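Local atomic coordinates of putative NADPH-dependent oxidoreductase (Desulfitobacterium hafniense DCB-2, PDB entry 3DB2), a protein that probably catalyses an NAD(P)-dependent oxidation or reduction, as a two-domain dehydrogenase of the GFO/IDH/MocA type with a Rossmann-fold nucleotide-binding domain. Residues V147-V153 / K227-G232; I187-Q191 / R329-V334; P196-N202 / Q218-E224. One frame throughout, in Å; residues are numbered along the deposited sequence.

Interaction 1: residues V147-V153 / K227-G232; sequences VSSIEAV and KQAYLG
Gln-228 is gripped through both backbone polar atoms by the neighbouring strand: its N donates to Ser-148 O (3.1 Å), and its O accepts from Ile-150 N. Farther on, Tyr-230 N gives Ile-150 O a straighter bond (2.9 Å, 166° at the hydrogen), Tyr-230 O takes Ala-152 N, and Gly-232 N closes the series on Ala-152 O (3.0 Å). This alternation, with the strand directions only 8° apart, identifies the parallel pair inside the large mixed sheet of the GFO/IDH/MocA C-terminal domain. Ile-150, Ala-229, Ala-152 and Leu-231 face helix 183-194. On the opposite face, Tyr-230 has CG anti to its backbone N (chi1 161°), which brings the ring edge to Glu-151 CB, with CD2 at 3.8 Å; Gly-232 N lies over one ring face, toward the rim. The polar ends on this face find partners in both subunits: Tyr-230 OH bonds Glu-151 OE2 of the second subunit and Gln-218 NE2 of its own chain, while Glu-151 OE1 is held by Tyr-246 and Asn-244. Lys-227 lays its aliphatic chain past Val-147 O, with CE 3.1 Å from that oxygen, and its NZ forms a salt bridge with Asp-225.

Interaction 2: residues I187-Q191 / R329-V334; sequences IDNLQ and RNLAVV
Ile-187, Asn-330 and Gln-191 carry most of the buried surface where helix 183-194 crosses helix 324-343. The helix segments run at 118° to each other with axes 9.8 Å apart, so this is a steep helix-helix crossing; it packs the helix on the inner face of the C-terminal domain's sheet against the long helix near the chain end. Ile-187 supplies the apolar part. Its CG1 lies beside the backbone N (chi1 -63°) and the chain then extends, which sends CD1 to Val-333 CG1, met tip to tip at 3.6 Å, and to Val-334 CG2, whose side chain is crossed at about a right angle. CG2 of the same isoleucine runs past Asn-330 and lies 3.7 Å from its OD1.

Asn-330 uses both ends of its amide. ND2 donates to Asp-188 OD1 (2.8 Å, 162° at the hydrogen), meeting that oxygen on its anti side and somewhat out of the carboxylate plane. The acceptor lies near the plane of the asparagine amide, although the two flat groups stand nearly perpendicular. The other carboxylate oxygen, OD2, makes a salt bridge with Arg-127, so Asp-188 is held from two directions.

Gln-191 stretches across with an extended chain beyond CG and passes Asn-330 in the opposite direction. Its NE2 makes a weak bond to Asn-330 OD1, poorly aligned despite the short distance. At the other end of the amide, OE1 has Val-197 N as its stronger partner. Arg-329 reaches this same oxygen in one of its two conformers, where the guanidinium chiefly serves Val-197 O and Glu-224; there its NH1 lies 2.8 Å from Gln-191 OE1, a weak and doubtful bond.

Interaction 3: residues P196-N202 / Q218-E224; sequences PVARVFN and QTLLEFE
A beta hairpin of strands 197-205 and 216-223 makes this contact, and a classic beta bulge interrupts it near the open end. Ala-198 N (2.8 Å) and Arg-199 N (3.2 Å) both donate to Glu-222 O, each lying in its carbonyl plane, and the pairing shifts by one residue between Val-197 and Arg-199. Glu-222 N returns a bond to Arg-199 O, and beyond the bulge Phe-201 and Leu-220 form a regular hydrogen-bonded pair with bonds both ways. The 153° angle between the strand segments agrees with an antiparallel pair in the mixed sheet of the C-terminal domain, where strand 228-234 lies next to 216-223.

Side chains divide between the sheet faces. On one, Arg-199 places CG between its backbone N and carbonyl carbon (chi1 63°) and bends at chi3, bringing NH1 to Glu-222 OE1 in a salt bridge of 2.9 Å; the two flat groups stand 72° apart. The same NH1 gives a hydrogen to a water that in turn donates to Phe-223 O. Each charge has a second partner: Glu-348 for the arginine's NH2, and Lys-205 of the second subunit for Glu-222 OE2.

On the other face, one of the two conformers of Val-200 sets CG1 3.5 Å from Thr-219 CG2. Thr-219 OG1 donates to Asn-202 OD1 at a doubtfully short 2.5 Å, while Asn-202 ND2 is taken by Asn-217 OD1. At the bulge end the Val-197 and Phe-223 side chains diverge, yet Val-197 CG2 approaches Phe-223 CE2 obliquely at 3.5 Å.

Overall arrangement
Interactions 1 and 3 share the mixed sheet of the C-terminal domain: strands 147-155, 228-234, 216-223 and 197-205 stand side by side in that order, the contact centres about 9 Å apart. Helix 183-194, one side of interaction 2, packs on the sheet, Leu-190 and Ile-187 against Ile-150, Ala-229 and Leu-231; this contact's centre is about 13 Å from interaction 1 and 9 Å from interaction 3. Along the chain, segments 196-202 and 218-224 fall between the partners of both other contacts. Val-197, opening the next strand, bonds Gln-191 and, less surely, Arg-329, tying interactions 2 and 3. Interactions 1 and 3 touch the second subunit, so one sheet serves both the domain core and the dimer interface.

Interaction 1: residues V147-V153 / K227-G232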
loop_
_atom_site.group_PDB
_atom_site.type_symbol
_atom_site.label_atom_id
_atom_site.label_comp_id
_atom_site.label_asym_id
_atom_site.label_seq_id
_atom_site.Cartn_x
_atom_site.Cartn_y
_atom_site.Cartn_z
ATOM N N VAL C 147 -5.326 -15.650 2.288
ATOM C CA VAL C 147 -4.888 -14.258 2.271
ATOM C C VAL C 147 -3.747 -13.995 3.236
ATOM O O VAL C 147 -3.765 -14.396 4.400
ATOM C CB VAL C 147 -6.003 -13.288 2.692
ATOM C CG1 VAL C 147 -5.390 -11.864 2.754
ATOM C CG2 VAL C 147 -7.177 -13.382 1.751
ATOM N N SER C 148 -2.745 -13.273 2.760
ATOM C CA SER C 148 -1.598 -12.853 3.555
ATOM C C SER C 148 -1.787 -11.392 3.992
ATOM O O SER C 148 -1.772 -11.086 5.177
ATOM C CB SER C 148 -0.260 -12.944 2.811
ATOM O OG SER C 148 -0.334 -12.575 1.440
ATOM N N SER C 149 -1.981 -10.546 2.984
ATOM C CA SER C 149 -2.101 -9.107 3.240
ATOM C C SER C 149 -3.119 -8.456 2.291
ATOM O O SER C 149 -3.487 -8.981 1.251
ATOM C CB SER C 149 -0.752 -8.425 3.100
ATOM O OG SER C 149 -0.238 -8.455 1.792
ATOM N N ILE C 150 -3.546 -7.248 2.695
ATOM C CA ILE C 150 -4.443 -6.423 1.909
ATOM C C ILE C 150 -3.909 -4.989 1.917
ATOM O O ILE C 150 -3.357 -4.554 2.909
ATOM C CB ILE C 150 -5.887 -6.455 2.420
ATOM C CG1 ILE C 150 -6.558 -7.812 2.229
ATOM C CG2 ILE C 150 -6.721 -5.330 1.792
ATOM C CD1 ILE C 150 -7.906 -7.871 2.923
ATOM N N GLU C 151 -4.075 -4.282 0.787
ATOM C CA GLU C 151 -3.740 -2.868 0.730
ATOM C C GLU C 151 -4.989 -2.088 0.295
ATOM O O GLU C 151 -5.512 -2.435 -0.753
ATOM C CB GLU C 151 -2.616 -2.570 -0.267
ATOM C CG GLU C 151 -1.383 -3.399 0.029
ATOM C CD GLU C 151 -0.541 -3.614 -1.223
ATOM O OE1 GLU C 151 -1.009 -3.360 -2.355
ATOM O OE2 GLU C 151 0.601 -4.095 -1.031
ATOM N N ALA C 152 -5.415 -1.147 1.099
ATOM C CA ALA C 152 -6.634 -0.384 0.856
ATOM C C ALA C 152 -6.259 1.090 0.754
ATOM O O ALA C 152 -5.354 1.521 1.482
ATOM C CB ALA C 152 -7.643 -0.598 1.966
ATOM N N VAL C 153 -6.905 1.834 -0.132
ATOM C CA VAL C 153 -6.576 3.251 -0.264
ATOM C C VAL C 153 -7.883 4.028 -0.417
ATOM O O VAL C 153 -8.755 3.560 -1.140
ATOM C CB VAL C 153 -5.692 3.545 -1.482
ATOM C CG1 VAL C 153 -5.473 5.038 -1.700
ATOM C CG2 VAL C 153 -4.350 2.832 -1.334
ATOM N N LYS C 227 -2.990 -11.994 10.022
ATOM C CA LYS C 227 -3.008 -11.424 8.668
ATOM C C LYS C 227 -2.682 -9.946 8.793
ATOM O O LYS C 227 -2.756 -9.421 9.916
ATOM C CB LYS C 227 -4.344 -11.681 8.014
ATOM C CG LYS C 227 -4.685 -13.144 7.780
ATOM C CD LYS C 227 -5.847 -13.218 6.780
ATOM C CE LYS C 227 -6.156 -14.665 6.430
ATOM N NZ LYS C 227 -6.565 -15.417 7.640
ATOM N N GLN C 228 -2.335 -9.286 7.687
ATOM C CA GLN C 228 -1.890 -7.904 7.784
ATOM C C GLN C 228 -2.570 -7.002 6.761
ATOM O O GLN C 228 -3.018 -7.509 5.733
ATOM C CB GLN C 228 -0.395 -7.809 7.529
ATOM C CG GLN C 228 0.438 -8.486 8.585
ATOM C CD GLN C 228 1.930 -8.400 8.394
ATOM O OE1 GLN C 228 2.645 -9.381 8.648
ATOM N NE2 GLN C 228 2.428 -7.233 7.989
ATOM N N ALA C 229 -2.629 -5.710 7.049
ATOM C CA ALA C 229 -3.147 -4.774 6.048
ATOM C C ALA C 229 -2.441 -3.412 6.162
ATOM O O ALA C 229 -1.922 -3.055 7.212
ATOM C CB ALA C 229 -4.640 -4.602 6.146
ATOM N N TYR C 230 -2.456 -2.720 5.031
ATOM C CA TYR C 230 -2.057 -1.347 4.814
ATOM C C TYR C 230 -3.291 -0.511 4.476
ATOM O O TYR C 230 -4.089 -0.977 3.656
ATOM C CB TYR C 230 -1.044 -1.270 3.666
ATOM C CG TYR C 230 -0.936 0.116 3.085
ATOM C CD1 TYR C 230 -0.324 1.141 3.810
ATOM C CD2 TYR C 230 -1.452 0.401 1.827
ATOM C CE1 TYR C 230 -0.241 2.405 3.257
ATOM C CE2 TYR C 230 -1.370 1.675 1.278
ATOM C CZ TYR C 230 -0.756 2.660 2.017
ATOM O OH TYR C 230 -0.642 3.946 1.527
ATOM N N LEU C 231 -3.407 0.667 5.093
ATOM C CA LEU C 231 -4.439 1.617 4.705
ATOM C C LEU C 231 -3.811 2.983 4.445
ATOM O O LEU C 231 -3.222 3.541 5.361
ATOM C CB LEU C 231 -5.502 1.716 5.786
ATOM C CG LEU C 231 -6.532 2.842 5.613
ATOM C CD1 LEU C 231 -7.316 2.681 4.325
ATOM C CD2 LEU C 231 -7.482 2.846 6.792
ATOM N N GLY C 232 -3.945 3.504 3.242
ATOM C CA GLY C 232 -3.508 4.855 2.908
ATOM C C GLY C 232 -4.728 5.748 2.800
ATOM O O GLY C 232 -5.703 5.379 2.153
#

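Interaction 2: residues I187-Q191 / R329-V334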
loop_
_atom_site.group_PDB
_atom_site.type_symbol
_atom_site.label_atom_id
_atom_site.label_comp_id
_atom_site.label_asym_id
_atom_site.label_seq_id
_atom_site.Cartn_x
_atom_site.Cartn_y
_atom_site.Cartn_z
ATOM N N ILE C 187 -11.612 0.787 6.764
ATOM C CA ILE C 187 -11.525 0.038 8.005
ATOM C C ILE C 187 -12.654 -0.961 8.173
ATOM O O ILE C 187 -12.466 -2.135 8.563
ATOM C CB ILE C 187 -11.464 0.998 9.211
ATOM C CG1 ILE C 187 -10.168 1.830 9.099
ATOM C CG2 ILE C 187 -11.596 0.266 10.528
ATOM C CD1 ILE C 187 -10.112 2.936 10.118
ATOM N N ASP C 188 -13.875 -0.556 7.857
ATOM C CA ASP C 188 -15.003 -1.488 7.887
ATOM C C ASP C 188 -14.811 -2.555 6.808
ATOM O O ASP C 188 -15.021 -3.737 7.147
ATOM C CB ASP C 188 -16.336 -0.775 7.715
ATOM C CG ASP C 188 -17.456 -1.792 7.936
ATOM O OD1 ASP C 188 -17.650 -2.220 9.102
ATOM O OD2 ASP C 188 -18.089 -2.144 6.927
ATOM N N ASN C 189 -14.428 -2.169 5.592
ATOM C CA ASN C 189 -14.186 -3.197 4.581
ATOM C C ASN C 189 -13.159 -4.208 5.052
ATOM O O ASN C 189 -13.319 -5.406 4.821
ATOM C CB ASN C 189 -13.749 -2.586 3.243
ATOM C CG ASN C 189 -14.915 -1.878 2.574
ATOM O OD1 ASN C 189 -16.075 -2.162 2.869
ATOM N ND2 ASN C 189 -14.563 -0.975 1.668
ATOM N N LEU C 190 -12.098 -3.757 5.699
ATOM C CA LEU C 190 -11.002 -4.627 6.126
ATOM C C LEU C 190 -11.422 -5.627 7.189
ATOM O O LEU C 190 -11.053 -6.797 7.179
ATOM C CB LEU C 190 -9.839 -3.775 6.658
ATOM C CG LEU C 190 -9.035 -3.063 5.554
ATOM C CD1 LEU C 190 -8.131 -1.982 6.135
ATOM C CD2 LEU C 190 -8.223 -4.085 4.782
ATOM N N GLN C 191 -12.225 -5.191 8.162
ATOM C CA GLN C 191 -12.663 -6.126 9.203
ATOM C C GLN C 191 -13.829 -6.970 8.716
ATOM O O GLN C 191 -14.021 -8.087 9.186
ATOM C CB GLN C 191 -12.960 -5.320 10.466
ATOM C CG GLN C 191 -11.686 -4.692 11.048
ATOM C CD GLN C 191 -11.874 -4.035 12.410
ATOM O OE1 GLN C 191 -11.322 -4.432 13.428
ATOM N NE2 GLN C 191 -12.652 -2.954 12.475
ATOM N N ARG C 329 -15.663 -0.839 16.963
ATOM C CA ARG C 329 -14.364 -1.390 16.620
ATOM C C ARG C 329 -13.744 -0.621 15.455
ATOM O O ARG C 329 -12.532 -0.465 15.404
ATOM C CB ARG C 329 -14.439 -2.863 16.241
ATOM C CG ARG C 329 -14.108 -3.851 17.340
ATOM C CD ARG C 329 -13.651 -5.180 16.767
ATOM N NE ARG C 329 -12.512 -5.765 17.461
ATOM C CZ ARG C 329 -11.228 -5.590 17.192
ATOM N NH1 ARG C 329 -10.831 -4.801 16.200
ATOM N NH2 ARG C 329 -10.330 -6.219 17.943
ATOM N N ASN C 330 -14.591 -0.150 14.545
ATOM C CA ASN C 330 -14.068 0.654 13.423
ATOM C C ASN C 330 -13.514 1.973 13.917
ATOM O O ASN C 330 -12.437 2.459 13.527
ATOM C CB ASN C 330 -15.165 0.875 12.370
ATOM C CG ASN C 330 -15.568 -0.386 11.635
ATOM O OD1 ASN C 330 -14.788 -1.339 11.641
ATOM N ND2 ASN C 330 -16.747 -0.342 11.022
ATOM N N LEU C 331 -14.224 2.655 14.817
ATOM C CA LEU C 331 -13.733 3.902 15.381
ATOM C C LEU C 331 -12.423 3.718 16.154
ATOM O O LEU C 331 -11.529 4.548 16.123
ATOM C CB LEU C 331 -14.733 4.478 16.377
ATOM C CG LEU C 331 -14.317 5.736 17.177
ATOM C CD1 LEU C 331 -14.001 6.859 16.191
ATOM C CD2 LEU C 331 -15.414 6.083 18.181
ATOM N N ALA C 332 -12.356 2.605 16.883
ATOM C CA ALA C 332 -11.187 2.255 17.685
ATOM C C ALA C 332 -9.928 2.145 16.827
ATOM O O ALA C 332 -8.838 2.505 17.261
ATOM C CB ALA C 332 -11.450 0.944 18.408
ATOM N N VAL C 333 -10.050 1.660 15.598
ATOM C CA VAL C 333 -8.898 1.665 14.690
ATOM C C VAL C 333 -8.414 3.091 14.448
ATOM O O VAL C 333 -7.219 3.394 14.480
ATOM C CB VAL C 333 -9.237 0.939 13.383
ATOM C CG1 VAL C 333 -8.144 0.952 12.341
ATOM C CG2 VAL C 333 -9.557 -0.535 13.698
ATOM N N VAL C 334 -9.367 4.006 14.193
ATOM C CA VAL C 334 -9.022 5.397 13.948
ATOM C C VAL C 334 -8.370 5.974 15.205
ATOM O O VAL C 334 -7.350 6.657 15.084
ATOM C CB VAL C 334 -10.243 6.228 13.505
ATOM C CG1 VAL C 334 -9.863 7.705 13.358
ATOM C CG2 VAL C 334 -10.813 5.740 12.176
#

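Interaction 3: residues P196-N202 / Q218-E224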
loop_
_atom_site.group_PDB
_atom_site.type_symbol
_atom_site.label_atom_id
_atom_site.label_comp_id
_atom_site.label_asym_id
_atom_site.label_seq_id
_atom_site.Cartn_x
_atom_site.Cartn_y
_atom_site.Cartn_z
ATOM N N PRO C 196 -11.435 -9.004 13.062
ATOM C CA PRO C 196 -11.013 -7.888 13.903
ATOM C C PRO C 196 -9.520 -7.590 13.919
ATOM O O PRO C 196 -8.604 -8.415 14.023
ATOM C CB PRO C 196 -11.450 -8.302 15.327
ATOM C CG PRO C 196 -11.511 -9.789 15.253
ATOM C CD PRO C 196 -11.976 -10.107 13.872
ATOM N N VAL C 197 -9.220 -6.301 13.850
ATOM C CA VAL C 197 -7.859 -5.795 13.962
ATOM C C VAL C 197 -7.350 -5.947 15.386
ATOM O O VAL C 197 -8.100 -5.712 16.331
ATOM C CB VAL C 197 -7.825 -4.324 13.526
ATOM C CG1 VAL C 197 -6.452 -3.743 13.816
ATOM C CG2 VAL C 197 -8.199 -4.197 12.048
ATOM N N ALA C 198 -6.092 -6.338 15.549
ATOM C CA ALA C 198 -5.477 -6.433 16.866
ATOM C C ALA C 198 -4.675 -5.205 17.254
ATOM O O ALA C 198 -4.641 -4.749 18.402
ATOM C CB ALA C 198 -4.579 -7.662 16.940
ATOM N N ARG C 199 -3.918 -4.645 16.331
ATOM C CA ARG C 199 -3.034 -3.521 16.582
ATOM C C ARG C 199 -2.813 -2.694 15.315
ATOM O O ARG C 199 -3.010 -3.139 14.162
ATOM C CB ARG C 199 -1.660 -3.940 17.114
ATOM C CG ARG C 199 -0.829 -4.803 16.162
ATOM C CD ARG C 199 0.404 -5.358 16.915
ATOM N NE ARG C 199 -0.146 -6.152 18.033
ATOM C CZ ARG C 199 -0.617 -7.369 17.889
ATOM N NH1 ARG C 199 -0.593 -8.010 16.717
ATOM N NH2 ARG C 199 -1.105 -7.914 19.006
ATOM N N VAL C 200 -2.406 -1.443 15.520
ATOM C CA VAL C 200 -2.278 -0.385 14.557
ATOM C C VAL C 200 -0.945 0.349 14.667
ATOM O O VAL C 200 -0.543 0.584 15.809
ATOM C CB VAL C 200 -3.398 0.672 14.782
ATOM C CG1 VAL C 200 -3.371 1.760 13.721
ATOM C CG2 VAL C 200 -4.764 0.006 14.820
ATOM N N PHE C 201 -0.351 0.736 13.543
ATOM C CA PHE C 201 0.744 1.705 13.542
ATOM C C PHE C 201 0.406 2.740 12.451
ATOM O O PHE C 201 -0.005 2.396 11.347
ATOM C CB PHE C 201 2.142 1.104 13.377
ATOM C CG PHE C 201 3.206 2.189 13.436
ATOM C CD1 PHE C 201 3.731 2.534 14.678
ATOM C CD2 PHE C 201 3.672 2.885 12.333
ATOM C CE1 PHE C 201 4.672 3.549 14.793
ATOM C CE2 PHE C 201 4.621 3.883 12.440
ATOM C CZ PHE C 201 5.124 4.214 13.681
ATOM N N ASN C 202 0.640 4.017 12.746
ATOM C CA ASN C 202 0.409 5.020 11.701
ATOM C C ASN C 202 1.524 6.061 11.640
ATOM O O ASN C 202 1.996 6.509 12.681
ATOM C CB ASN C 202 -0.920 5.742 11.938
ATOM C CG ASN C 202 -1.371 6.666 10.851
ATOM O OD1 ASN C 202 -1.672 6.287 9.722
ATOM N ND2 ASN C 202 -1.490 7.958 11.115
ATOM N N GLN C 218 -0.475 6.880 6.414
ATOM C CA GLN C 218 -0.240 5.496 6.007
ATOM C C GLN C 218 -0.304 4.676 7.304
ATOM O O GLN C 218 0.447 4.924 8.233
ATOM C CB GLN C 218 1.067 5.357 5.285
ATOM C CG GLN C 218 0.978 5.964 3.889
ATOM C CD GLN C 218 2.183 5.725 3.016
ATOM O OE1 GLN C 218 3.310 5.922 3.482
ATOM N NE2 GLN C 218 2.013 5.299 1.771
ATOM N N THR C 219 -1.189 3.688 7.309
ATOM C CA THR C 219 -1.493 2.939 8.516
ATOM C C THR C 219 -1.249 1.444 8.257
ATOM O O THR C 219 -1.754 0.994 7.212
ATOM C CB THR C 219 -2.962 3.114 8.936
ATOM O OG1 THR C 219 -3.218 4.516 8.992
ATOM C CG2 THR C 219 -3.175 2.497 10.302
ATOM N N LEU C 220 -0.549 0.825 9.185
ATOM C CA LEU C 220 -0.418 -0.630 9.188
ATOM C C LEU C 220 -1.316 -1.223 10.286
ATOM O O LEU C 220 -1.451 -0.712 11.386
ATOM C CB LEU C 220 1.015 -1.071 9.424
ATOM C CG LEU C 220 2.027 -0.570 8.401
ATOM C CD1 LEU C 220 3.390 -1.206 8.705
ATOM C CD2 LEU C 220 1.593 -0.842 6.976
ATOM N N LEU C 221 -1.912 -2.346 9.961
ATOM C CA LEU C 221 -2.764 -3.148 10.810
ATOM C C LEU C 221 -2.273 -4.590 10.867
ATOM O O LEU C 221 -1.835 -5.159 9.877
ATOM C CB LEU C 221 -4.208 -3.120 10.294
ATOM C CG LEU C 221 -4.710 -1.744 9.832
ATOM C CD1 LEU C 221 -5.511 -1.869 8.548
ATOM C CD2 LEU C 221 -5.542 -1.100 10.920
ATOM N N GLU C 222 -2.346 -5.195 12.042
ATOM C CA GLU C 222 -2.193 -6.643 12.207
ATOM C C GLU C 222 -3.518 -7.160 12.770
ATOM O O GLU C 222 -4.011 -6.541 13.730
ATOM C CB GLU C 222 -1.091 -7.063 13.147
ATOM C CG GLU C 222 0.306 -6.835 12.621
ATOM C CD GLU C 222 1.312 -7.715 13.357
ATOM O OE1 GLU C 222 1.331 -7.718 14.600
ATOM O OE2 GLU C 222 2.095 -8.395 12.668
ATOM N N PHE C 223 -4.028 -8.222 12.196
ATOM C CA PHE C 223 -5.306 -8.822 12.554
ATOM C C PHE C 223 -5.134 -9.802 13.719
ATOM O O PHE C 223 -4.013 -10.207 14.006
ATOM C CB PHE C 223 -5.965 -9.525 11.345
ATOM C CG PHE C 223 -6.499 -8.410 10.425
ATOM C CD1 PHE C 223 -5.670 -7.862 9.465
ATOM C CD2 PHE C 223 -7.782 -7.954 10.578
ATOM C CE1 PHE C 223 -6.108 -6.827 8.650
ATOM C CE2 PHE C 223 -8.227 -6.889 9.788
ATOM C CZ PHE C 223 -7.381 -6.322 8.855
ATOM N N GLU C 224 -6.242 -10.148 14.371
ATOM C CA GLU C 224 -6.156 -11.077 15.499
ATOM C C GLU C 224 -5.647 -12.440 15.044
ATOM O O GLU C 224 -5.016 -13.161 15.814
ATOM C CB GLU C 224 -7.532 -11.163 16.177
ATOM C CG GLU C 224 -7.653 -10.316 17.428
ATOM C CD GLU C 224 -8.606 -9.148 17.317
ATOM O OE1 GLU C 224 -9.519 -9.089 18.177
ATOM O OE2 GLU C 224 -8.432 -8.324 16.390
HETATM O O HOH W 1 -2.156 -10.473 15.951
#